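Local structure of taurine dioxygenase (Burkholderia ambifaria, 5VN6) at residues 28-33 with 63-68; 130-135 with 246-251; 154-159 with 211-216. The protein probably catalyses the oxygenation of taurine as a metal-dependent dioxygenase of the TfdA family, and is seen here with a magnesium ion in its metal site. One frame throughout, in Å; residues are numbered along the deposited sequence.

Contact 1. Residues 28-33 with 63-68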
loop_
_atom_site.group_PDB
_atom_site.type_symbol
_atom_site.label_atom_id
_atom_site.label_comp_id
_atom_site.label_asym_id
_atom_site.label_seq_id
_atom_site.Cartn_x
_atom_site.Cartn_y
_atom_site.Cartn_z
ATOM N N ALA A 28 -28.471 -3.063 -11.987
ATOM C CA ALA A 28 -29.697 -3.775 -12.346
ATOM C C ALA A 28 -30.004 -3.632 -13.828
ATOM O O ALA A 28 -30.509 -4.570 -14.461
ATOM C CB ALA A 28 -30.877 -3.262 -11.518
ATOM N N ASP A 29 -29.742 -2.450 -14.392
ATOM C CA ASP A 29 -30.052 -2.233 -15.798
ATOM C C ASP A 29 -29.156 -3.066 -16.709
ATOM O O ASP A 29 -29.562 -3.412 -17.820
ATOM C CB ASP A 29 -29.946 -0.743 -16.130
ATOM C CG ASP A 29 -30.973 0.100 -15.383
ATOM O OD1 ASP A 29 -31.997 -0.447 -14.916
ATOM O OD2 ASP A 29 -30.762 1.322 -15.270
ATOM N N ALA A 30 -27.939 -3.392 -16.267
ATOM C CA ALA A 30 -27.031 -4.176 -17.096
ATOM C C ALA A 30 -27.460 -5.629 -17.222
ATOM O O ALA A 30 -26.930 -6.349 -18.077
ATOM C CB ALA A 30 -25.612 -4.105 -16.548
ATOM N N VAL A 31 -28.380 -6.092 -16.379
ATOM C CA VAL A 31 -28.859 -7.461 -16.523
ATOM C C VAL A 31 -29.490 -7.667 -17.897
ATOM O O VAL A 31 -29.193 -8.649 -18.585
ATOM C CB VAL A 31 -29.828 -7.813 -15.383
ATOM C CG1 VAL A 31 -30.311 -9.242 -15.544
ATOM C CG2 VAL A 31 -29.117 -7.644 -14.035
ATOM N N HIS A 32 -30.344 -6.730 -18.332
ATOM C CA HIS A 32 -31.103 -6.878 -19.570
ATOM C C HIS A 32 -30.641 -5.972 -20.703
ATOM O O HIS A 32 -31.052 -6.195 -21.847
ATOM C CB HIS A 32 -32.596 -6.631 -19.306
ATOM C CG HIS A 32 -33.125 -7.400 -18.138
ATOM N ND1 HIS A 32 -33.284 -6.839 -16.887
ATOM C CD2 HIS A 32 -33.507 -8.694 -18.022
ATOM C CE1 HIS A 32 -33.747 -7.752 -16.053
ATOM N NE2 HIS A 32 -33.892 -8.886 -16.717
ATOM N N ASP A 33 -29.820 -4.957 -20.426
ATOM C CA ASP A 33 -29.298 -4.072 -21.470
ATOM C C ASP A 33 -27.943 -4.622 -21.907
ATOM O O ASP A 33 -26.935 -4.455 -21.213
ATOM C CB ASP A 33 -29.201 -2.635 -20.967
ATOM C CG ASP A 33 -28.759 -1.654 -22.047
ATOM O OD1 ASP A 33 -28.368 -2.097 -23.143
ATOM O OD2 ASP A 33 -28.806 -0.429 -21.803
ATOM N N VAL A 63 -26.877 -11.370 -8.236
ATOM C CA VAL A 63 -26.534 -12.667 -8.798
ATOM C C VAL A 63 -26.651 -12.639 -10.318
ATOM O O VAL A 63 -25.745 -13.075 -11.033
ATOM C CB VAL A 63 -27.442 -13.743 -8.172
ATOM C CG1 VAL A 63 -27.532 -14.972 -9.055
ATOM C CG2 VAL A 63 -26.927 -14.104 -6.780
ATOM N N ALA A 64 -27.767 -12.119 -10.832
ATOM C CA ALA A 64 -27.982 -12.098 -12.276
ATOM C C ALA A 64 -26.980 -11.196 -12.997
ATOM O O ALA A 64 -26.603 -11.485 -14.140
ATOM C CB ALA A 64 -29.411 -11.662 -12.589
ATOM N N PHE A 65 -26.541 -10.103 -12.365
ATOM C CA PHE A 65 -25.500 -9.291 -12.989
ATOM C C PHE A 65 -24.193 -10.064 -13.082
ATOM O O PHE A 65 -23.538 -10.066 -14.130
ATOM C CB PHE A 65 -25.293 -7.978 -12.226
ATOM C CG PHE A 65 -24.070 -7.199 -12.673
ATOM C CD1 PHE A 65 -24.076 -6.494 -13.868
ATOM C CD2 PHE A 65 -22.909 -7.187 -11.905
ATOM C CE1 PHE A 65 -22.946 -5.782 -14.287
ATOM C CE2 PHE A 65 -21.785 -6.474 -12.318
ATOM C CZ PHE A 65 -21.811 -5.767 -13.517
ATOM N N ALA A 66 -23.789 -10.724 -11.988
ATOM C CA ALA A 66 -22.526 -11.457 -11.991
ATOM C C ALA A 66 -22.551 -12.605 -12.986
ATOM O O ALA A 66 -21.525 -12.938 -13.589
ATOM C CB ALA A 66 -22.224 -11.988 -10.597
ATOM N N ARG A 67 -23.722 -13.213 -13.164
ATOM C CA ARG A 67 -23.894 -14.337 -14.071
ATOM C C ARG A 67 -23.634 -13.938 -15.527
ATOM O O ARG A 67 -23.264 -14.781 -16.348
ATOM C CB ARG A 67 -25.314 -14.873 -13.871
ATOM C CG ARG A 67 -25.730 -15.962 -14.770
ATOM C CD ARG A 67 -25.021 -17.234 -14.420
ATOM N NE ARG A 67 -25.460 -18.266 -15.345
ATOM C CZ ARG A 67 -25.002 -18.374 -16.583
ATOM N NH1 ARG A 67 -24.089 -17.510 -17.023
ATOM N NH2 ARG A 67 -25.460 -19.336 -17.383
ATOM N N ARG A 68 -23.807 -12.659 -15.857
ATOM C CA ARG A 68 -23.449 -12.144 -17.177
ATOM C C ARG A 68 -21.972 -12.332 -17.520
ATOM O O ARG A 68 -21.615 -12.289 -18.700
ATOM C CB ARG A 68 -23.790 -10.660 -17.252
ATOM C CG ARG A 68 -25.248 -10.344 -17.208
ATOM C CD ARG A 68 -25.830 -10.510 -18.574
ATOM N NE ARG A 68 -26.342 -9.251 -19.098
ATOM C CZ ARG A 68 -26.473 -8.982 -20.392
ATOM N NH1 ARG A 68 -26.128 -9.882 -21.304
ATOM N NH2 ARG A 68 -26.956 -7.810 -20.775
#

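Contact 2. Residues 130-135 with 246-251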
loop_
_atom_site.group_PDB
_atom_site.type_symbol
_atom_site.label_atom_id
_atom_site.label_comp_id
_atom_site.label_asym_id
_atom_site.label_seq_id
_atom_site.Cartn_x
_atom_site.Cartn_y
_atom_site.Cartn_z
ATOM N N GLY A 130 -12.673 2.396 8.390
ATOM C CA GLY A 130 -11.915 1.165 8.477
ATOM C C GLY A 130 -12.374 0.126 7.464
ATOM O O GLY A 130 -13.460 0.210 6.881
ATOM N N GLY A 131 -11.519 -0.875 7.255
ATOM C CA GLY A 131 -11.875 -1.984 6.389
ATOM C C GLY A 131 -11.786 -1.726 4.900
ATOM O O GLY A 131 -12.522 -2.356 4.128
ATOM N N ASP A 132 -10.911 -0.814 4.472
ATOM C CA ASP A 132 -10.682 -0.581 3.049
ATOM C C ASP A 132 -10.206 -1.860 2.359
ATOM O O ASP A 132 -9.645 -2.757 2.984
ATOM C CB ASP A 132 -9.617 0.500 2.848
ATOM C CG ASP A 132 -10.092 1.872 3.245
ATOM O OD1 ASP A 132 -11.249 1.999 3.702
ATOM O OD2 ASP A 132 -9.286 2.821 3.126
ATOM N N THR A 133 -10.400 -1.924 1.042
ATOM C CA THR A 133 -9.849 -3.014 0.242
ATOM C C THR A 133 -8.933 -2.405 -0.810
ATOM O O THR A 133 -9.226 -1.334 -1.356
ATOM C CB THR A 133 -10.963 -3.862 -0.423
ATOM O OG1 THR A 133 -11.886 -4.299 0.583
ATOM C CG2 THR A 133 -10.384 -5.089 -1.140
ATOM N N MET A 134 -7.811 -3.066 -1.067
ATOM C CA MET A 134 -6.860 -2.609 -2.068
ATOM C C MET A 134 -6.724 -3.650 -3.154
ATOM O O MET A 134 -6.893 -4.844 -2.900
ATOM C CB MET A 134 -5.474 -2.341 -1.462
ATOM C CG MET A 134 -5.517 -1.426 -0.249
ATOM S SD MET A 134 -3.869 -1.187 0.427
ATOM C CE MET A 134 -3.070 -0.390 -0.961
ATOM N N TRP A 135 -6.428 -3.185 -4.369
ATOM C CA TRP A 135 -6.096 -4.047 -5.491
ATOM C C TRP A 135 -4.767 -3.609 -6.089
ATOM O O TRP A 135 -4.400 -2.434 -6.023
ATOM C CB TRP A 135 -7.185 -4.023 -6.610
ATOM C CG TRP A 135 -8.448 -4.739 -6.288
ATOM C CD1 TRP A 135 -8.822 -5.964 -6.737
ATOM C CD2 TRP A 135 -9.532 -4.260 -5.468
ATOM N NE1 TRP A 135 -10.064 -6.289 -6.247
ATOM C CE2 TRP A 135 -10.520 -5.261 -5.462
ATOM C CE3 TRP A 135 -9.751 -3.087 -4.733
ATOM C CZ2 TRP A 135 -11.720 -5.132 -4.753
ATOM C CZ3 TRP A 135 -10.930 -2.958 -4.025
ATOM C CH2 TRP A 135 -11.903 -3.972 -4.040
ATOM N N GLN A 246 -1.190 0.144 -7.280
ATOM C CA GLN A 246 -2.243 -0.107 -6.311
ATOM C C GLN A 246 -3.364 0.918 -6.418
ATOM O O GLN A 246 -3.173 2.061 -6.846
ATOM C CB GLN A 246 -1.690 -0.093 -4.871
ATOM C CG GLN A 246 -0.770 -1.264 -4.548
ATOM C CD GLN A 246 -0.141 -1.108 -3.170
ATOM O OE1 GLN A 246 -0.348 -0.104 -2.509
ATOM N NE2 GLN A 246 0.676 -2.066 -2.767
ATOM N N VAL A 247 -4.543 0.492 -5.966
ATOM C CA VAL A 247 -5.646 1.396 -5.680
ATOM C C VAL A 247 -6.230 0.974 -4.343
ATOM O O VAL A 247 -6.193 -0.206 -3.980
ATOM C CB VAL A 247 -6.719 1.402 -6.801
ATOM C CG1 VAL A 247 -7.369 -0.007 -7.020
ATOM C CG2 VAL A 247 -7.782 2.437 -6.516
ATOM N N ARG A 248 -6.752 1.947 -3.597
ATOM C CA ARG A 248 -7.345 1.717 -2.283
ATOM C C ARG A 248 -8.765 2.254 -2.278
ATOM O O ARG A 248 -8.990 3.411 -2.627
ATOM C CB ARG A 248 -6.524 2.376 -1.162
ATOM C CG ARG A 248 -7.134 2.163 0.230
ATOM C CD ARG A 248 -6.074 2.122 1.315
ATOM N NE ARG A 248 -6.648 2.003 2.653
ATOM C CZ ARG A 248 -5.957 1.654 3.740
ATOM N NH1 ARG A 248 -6.563 1.563 4.918
ATOM N NH2 ARG A 248 -4.667 1.379 3.650
ATOM N N TRP A 249 -9.720 1.412 -1.887
ATOM C CA TRP A 249 -11.132 1.746 -1.979
ATOM C C TRP A 249 -11.728 1.765 -0.584
ATOM O O TRP A 249 -11.466 0.862 0.220
ATOM C CB TRP A 249 -11.869 0.738 -2.867
ATOM C CG TRP A 249 -13.357 0.892 -2.948
ATOM C CD1 TRP A 249 -14.305 0.047 -2.413
ATOM C CD2 TRP A 249 -14.086 1.921 -3.637
ATOM N NE1 TRP A 249 -15.561 0.497 -2.715
ATOM C CE2 TRP A 249 -15.463 1.645 -3.460
ATOM C CE3 TRP A 249 -13.710 3.056 -4.367
ATOM C CZ2 TRP A 249 -16.469 2.450 -4.012
ATOM C CZ3 TRP A 249 -14.717 3.868 -4.908
ATOM C CH2 TRP A 249 -16.077 3.548 -4.732
ATOM N N ARG A 250 -12.508 2.804 -0.295
ATOM C CA ARG A 250 -13.196 2.937 0.980
ATOM C C ARG A 250 -14.661 2.591 0.792
ATOM O O ARG A 250 -15.324 3.158 -0.081
ATOM C CB ARG A 250 -13.065 4.348 1.540
ATOM C CG ARG A 250 -13.711 4.472 2.892
ATOM C CD ARG A 250 -13.380 5.807 3.536
ATOM N NE ARG A 250 -14.119 5.975 4.772
ATOM C CZ ARG A 250 -14.019 7.036 5.566
ATOM N NH1 ARG A 250 -13.198 8.036 5.251
ATOM N NH2 ARG A 250 -14.739 7.088 6.677
ATOM N N TRP A 251 -15.154 1.655 1.595
ATOM C CA TRP A 251 -16.515 1.145 1.435
ATOM C C TRP A 251 -17.551 2.070 2.061
ATOM O O TRP A 251 -17.310 2.703 3.094
ATOM C CB TRP A 251 -16.643 -0.243 2.061
ATOM C CG TRP A 251 -15.812 -1.265 1.365
ATOM C CD1 TRP A 251 -14.557 -1.692 1.710
ATOM C CD2 TRP A 251 -16.161 -1.959 0.159
ATOM N NE1 TRP A 251 -14.110 -2.631 0.788
ATOM C CE2 TRP A 251 -15.081 -2.807 -0.168
ATOM C CE3 TRP A 251 -17.289 -1.951 -0.666
ATOM C CZ2 TRP A 251 -15.103 -3.649 -1.280
ATOM C CZ3 TRP A 251 -17.299 -2.773 -1.787
ATOM C CH2 TRP A 251 -16.212 -3.612 -2.078
HETATM O O HOH W 1 -13.745 0.934 4.055
HETATM O O HOH W 2 -9.249 1.332 6.177
#

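Contact 3. Residues 154-159 with 211-216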
loop_
_atom_site.group_PDB
_atom_site.type_symbol
_atom_site.label_atom_id
_atom_site.label_comp_id
_atom_site.label_asym_id
_atom_site.label_seq_id
_atom_site.Cartn_x
_atom_site.Cartn_y
_atom_site.Cartn_z
ATOM N N ALA A 154 10.620 -16.679 -17.337
ATOM C CA ALA A 154 9.726 -16.926 -18.468
ATOM C C ALA A 154 9.079 -18.310 -18.423
ATOM O O ALA A 154 7.865 -18.434 -18.616
ATOM C CB ALA A 154 10.487 -16.732 -19.780
ATOM N N ASP A 155 9.850 -19.360 -18.133
ATOM C CA ASP A 155 9.299 -20.714 -18.127
ATOM C C ASP A 155 9.050 -21.265 -16.720
ATOM O O ASP A 155 8.714 -22.445 -16.578
ATOM C CB ASP A 155 10.203 -21.671 -18.931
ATOM C CG ASP A 155 11.612 -21.802 -18.356
ATOM O OD1 ASP A 155 11.826 -21.512 -17.160
ATOM O OD2 ASP A 155 12.526 -22.177 -19.121
ATOM N N LEU A 156 9.183 -20.444 -15.683
ATOM C CA LEU A 156 9.004 -20.939 -14.330
ATOM C C LEU A 156 7.545 -21.285 -14.059
ATOM O O LEU A 156 6.625 -20.634 -14.551
ATOM C CB LEU A 156 9.487 -19.896 -13.308
ATOM C CG LEU A 156 11.000 -19.735 -13.167
ATOM C CD1 LEU A 156 11.366 -18.643 -12.117
ATOM C CD2 LEU A 156 11.638 -21.096 -12.819
ATOM N N ARG A 157 7.348 -22.316 -13.246
ATOM C CA ARG A 157 6.044 -22.701 -12.729
ATOM C C ARG A 157 6.180 -22.825 -11.220
ATOM O O ARG A 157 7.277 -23.041 -10.698
ATOM C CB ARG A 157 5.546 -24.018 -13.344
ATOM C CG ARG A 157 5.608 -24.019 -14.867
ATOM C CD ARG A 157 5.169 -25.349 -15.531
ATOM N NE ARG A 157 3.806 -25.727 -15.187
ATOM C CZ ARG A 157 2.726 -25.121 -15.680
ATOM N NH1 ARG A 157 2.862 -24.101 -16.522
ATOM N NH2 ARG A 157 1.511 -25.519 -15.320
ATOM N N ALA A 158 5.064 -22.684 -10.510
ATOM C CA ALA A 158 5.123 -22.629 -9.052
ATOM C C ALA A 158 3.830 -23.189 -8.483
ATOM O O ALA A 158 2.808 -23.233 -9.170
ATOM C CB ALA A 158 5.351 -21.193 -8.568
ATOM N N ARG A 159 3.875 -23.617 -7.218
ATOM C CA ARG A 159 2.719 -24.241 -6.579
ATOM C C ARG A 159 2.063 -23.304 -5.567
ATOM O O ARG A 159 2.753 -22.549 -4.866
ATOM C CB ARG A 159 3.097 -25.579 -5.936
ATOM C CG ARG A 159 3.036 -26.723 -6.977
ATOM C CD ARG A 159 3.269 -28.128 -6.433
ATOM N NE ARG A 159 3.578 -29.046 -7.529
ATOM C CZ ARG A 159 2.676 -29.607 -8.337
ATOM N NH1 ARG A 159 1.384 -29.375 -8.178
ATOM N NH2 ARG A 159 3.067 -30.408 -9.314
ATOM N N THR A 211 8.693 -24.981 -8.888
ATOM C CA THR A 211 8.882 -26.412 -9.088
ATOM C C THR A 211 9.933 -26.747 -10.133
ATOM O O THR A 211 10.429 -27.879 -10.143
ATOM C CB THR A 211 7.569 -27.081 -9.507
ATOM O OG1 THR A 211 6.999 -26.365 -10.611
ATOM C CG2 THR A 211 6.568 -27.140 -8.349
ATOM N N ASN A 212 10.274 -25.813 -11.024
ATOM C CA ASN A 212 11.167 -26.122 -12.139
ATOM C C ASN A 212 12.295 -25.100 -12.243
ATOM O O ASN A 212 12.773 -24.798 -13.342
ATOM C CB ASN A 212 10.385 -26.224 -13.459
ATOM C CG ASN A 212 9.648 -24.925 -13.823
ATOM O OD1 ASN A 212 9.553 -23.971 -13.015
ATOM N ND2 ASN A 212 9.134 -24.877 -15.055
ATOM N N PHE A 213 12.731 -24.575 -11.091
ATOM C CA PHE A 213 13.807 -23.594 -11.025
ATOM C C PHE A 213 15.183 -24.233 -11.176
ATOM O O PHE A 213 16.068 -23.664 -11.825
ATOM C CB PHE A 213 13.719 -22.842 -9.692
ATOM C CG PHE A 213 14.773 -21.785 -9.509
ATOM C CD1 PHE A 213 14.519 -20.463 -9.866
ATOM C CD2 PHE A 213 16.029 -22.118 -8.985
ATOM C CE1 PHE A 213 15.489 -19.490 -9.708
ATOM C CE2 PHE A 213 17.009 -21.152 -8.823
ATOM C CZ PHE A 213 16.737 -19.826 -9.182
ATOM N N HIS A 214 15.392 -25.397 -10.557
ATOM C CA HIS A 214 16.723 -25.980 -10.452
ATOM C C HIS A 214 17.169 -26.554 -11.801
ATOM O O HIS A 214 16.923 -27.728 -12.096
ATOM C CB HIS A 214 16.711 -27.035 -9.343
ATOM C CG HIS A 214 18.066 -27.426 -8.835
ATOM N ND1 HIS A 214 19.125 -27.703 -9.672
ATOM C CD2 HIS A 214 18.501 -27.690 -7.580
ATOM C CE1 HIS A 214 20.172 -28.071 -8.950
ATOM N NE2 HIS A 214 19.818 -28.074 -7.677
ATOM N N THR A 215 17.784 -25.725 -12.636
ATOM C CA THR A 215 18.292 -26.070 -13.955
ATOM C C THR A 215 19.742 -25.628 -14.055
ATOM O O THR A 215 20.176 -24.736 -13.317
ATOM C CB THR A 215 17.481 -25.384 -15.070
ATOM O OG1 THR A 215 17.664 -23.963 -14.980
ATOM C CG2 THR A 215 15.985 -25.716 -14.962
ATOM N N PRO A 216 20.521 -26.220 -14.966
ATOM C CA PRO A 216 21.923 -25.790 -15.112
ATOM C C PRO A 216 22.082 -24.322 -15.477
ATOM O O PRO A 216 23.127 -23.733 -15.179
ATOM C CB PRO A 216 22.454 -26.697 -16.231
ATOM C CG PRO A 216 21.574 -27.907 -16.185
ATOM C CD PRO A 216 20.209 -27.375 -15.827
HETATM O O HOH W 3 13.113 -24.136 -15.774
#

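Contact 1. Residues 28-33 with 63-68
The guanidinium of Arg68 turns its edge to Ala30 O and one face to Val31 O. The ring of Phe65 meets Ala30 CB at its edge, near the ring plane. Val31 CG1 lies over the centre of one face of the His32 ring. The contact is a helix-helix packing in which 28-32, a weakly bonded helix, lies against the C-terminal part of helix 59-67. The axes of 28-32 and 63-67 come within 8.6 Å and cross at 49°. Arg68 holds Ala30 O side-on with two nitrogens. NE and NH2 both donate to that one oxygen, at 3.1 Å each, and both bonds are moderately bent. Ala30 O lies close to the guanidinium plane, so both N-H groups converge on it. The Arg68 chain reaches it by bending at its second and third torsions. Asp34, at the start of helix 34-47, forms a salt bridge with Arg68 NH2. Arg68 thus reaches both helix 27-32 and helix 34-47. Ala30, Val31, Ala64 and Phe65 form the apolar part. Ala30 CB lies 3.9 Å from Phe65 CE1, while Phe65 also packs on Val120 of strand 118-125 and Ala30 on Leu36 and Ile40 of helix 34-47. Val31 divides its methyls between two neighbours. CG2 rests on the backbone N and CA of Phe65. CG1 is anti to its own N (chi1 -180°) and meets Ala64 CB at 3.9 Å.

Contact 2. Residues 130-135 with 246-251
Asp132 OD2 receives the N-H of Arg248 NE at 2.8 Å, a nearly straight bond (169°) within a salt bridge. OD2 accepts with its anti lone pair. The oxygen lies in the guanidinium plane, but the carboxylate is turned 85° from that plane. The Arg248 chain is extended from CG to NE and runs past Met134, with CD 3.9 Å from Met134 CG. Its NH1 donates to a water that also accepts from Asp132 N. Its NH2 bonds Pro243 O of the second subunit, so this edge of the sheet lies at the dimer interface. The other oxygen, Asp132 OD1, accepts from a second water, which bridges to Gly130 O and Trp251 N. The backbones form an antiparallel ladder. Thr133 with Trp249 and Trp135 with Val247 are hydrogen-bonded pairs, and Met134 with Arg248 is the non-hydrogen-bonded pair between them. Thr133, Trp135, Val247 and Trp249 share one face. Beside them, Trp251 NE1 donates to Thr133 OG1 at 2.8 Å, within the indole plane. Thr133 chi1 (-53°) sets OG1 anti to the carbonyl carbon, where the indole edge meets it. Trp135 turns its ring edge to Trp249, with CZ3 4.0 Å from Trp249 CB. Trp135 is about 4 Å, side chain to side chain, from His266, a magnesium ligand. The sheet is consistent with the smaller sheet of the cupin-clan double-stranded beta-helix. Strand 133-137 is its middle strand, between 246-249 and 264-268, and Trp135 packs edge-to-face on Trp259 of strand 256-260 and Phe51 of strand 49-52.

Contact 3. Residues 154-159 with 211-216
Asn212 uses both ends of its amide to hold the chain at 155-157. OD1 accepts from Arg157 N at 2.8 Å, and ND2 donates to Asp155 O at 2.9 Å. This joins the loop after strand 207-210 to the start of strand 157-160, neighbouring strands in an antiparallel sheet of four. The amide takes the place of a backbone partner here. A chi1 of 60° puts CG between the N and carbonyl carbon of Asn212, and the amide swings across to the strand. The bond from Arg157 N is fairly straight at N-H (162°) but meets the C=O of OD1 well off its axis, at 117°. One residue earlier, Thr211 N donates to Arg157 O at 3.0 Å and continues the backbone pairing. Thr211 CG2 meets Arg159 CG, CD and NE where the two side chains cross at about a right angle.

Further out, polar partners hold the ends of these side chains. Asp155 OD1 forms a salt bridge with Arg218, which also bonds Phe213 O. Glu186 of strand 185-192 takes Arg157 NE in a salt bridge and Thr211 OG1 in a hydrogen bond. Arg159 NH1 donates to Asp184 O. Leu156 and Phe213 both pack on Leu232 of helix 228-237. Leu156 CD2 lies 4.1 Å from Phe213 CB.

Overall arrangement
The three contacts sit in separate parts of one chain, with no atoms touching between them. Contact 1 closes first along the sequence. Contact 2 then opens, and contact 3 is nested inside the long loop that contact 2 closes. Centre to centre, contact 2 is 24 Å from contact 1 and 33 Å from contact 3. Contacts 1 and 3 are 41 Å apart, on opposite sides of the chain centre. Contact 1 joins helices beside the seven-stranded sheet. Contact 2 lies within the three-stranded sheet. Contact 3 ties the loop after 207-210 to strand 157-160 of the four-stranded sheet. Only contact 2 borders the metal site and the second subunit; the others join outer parts of the fold.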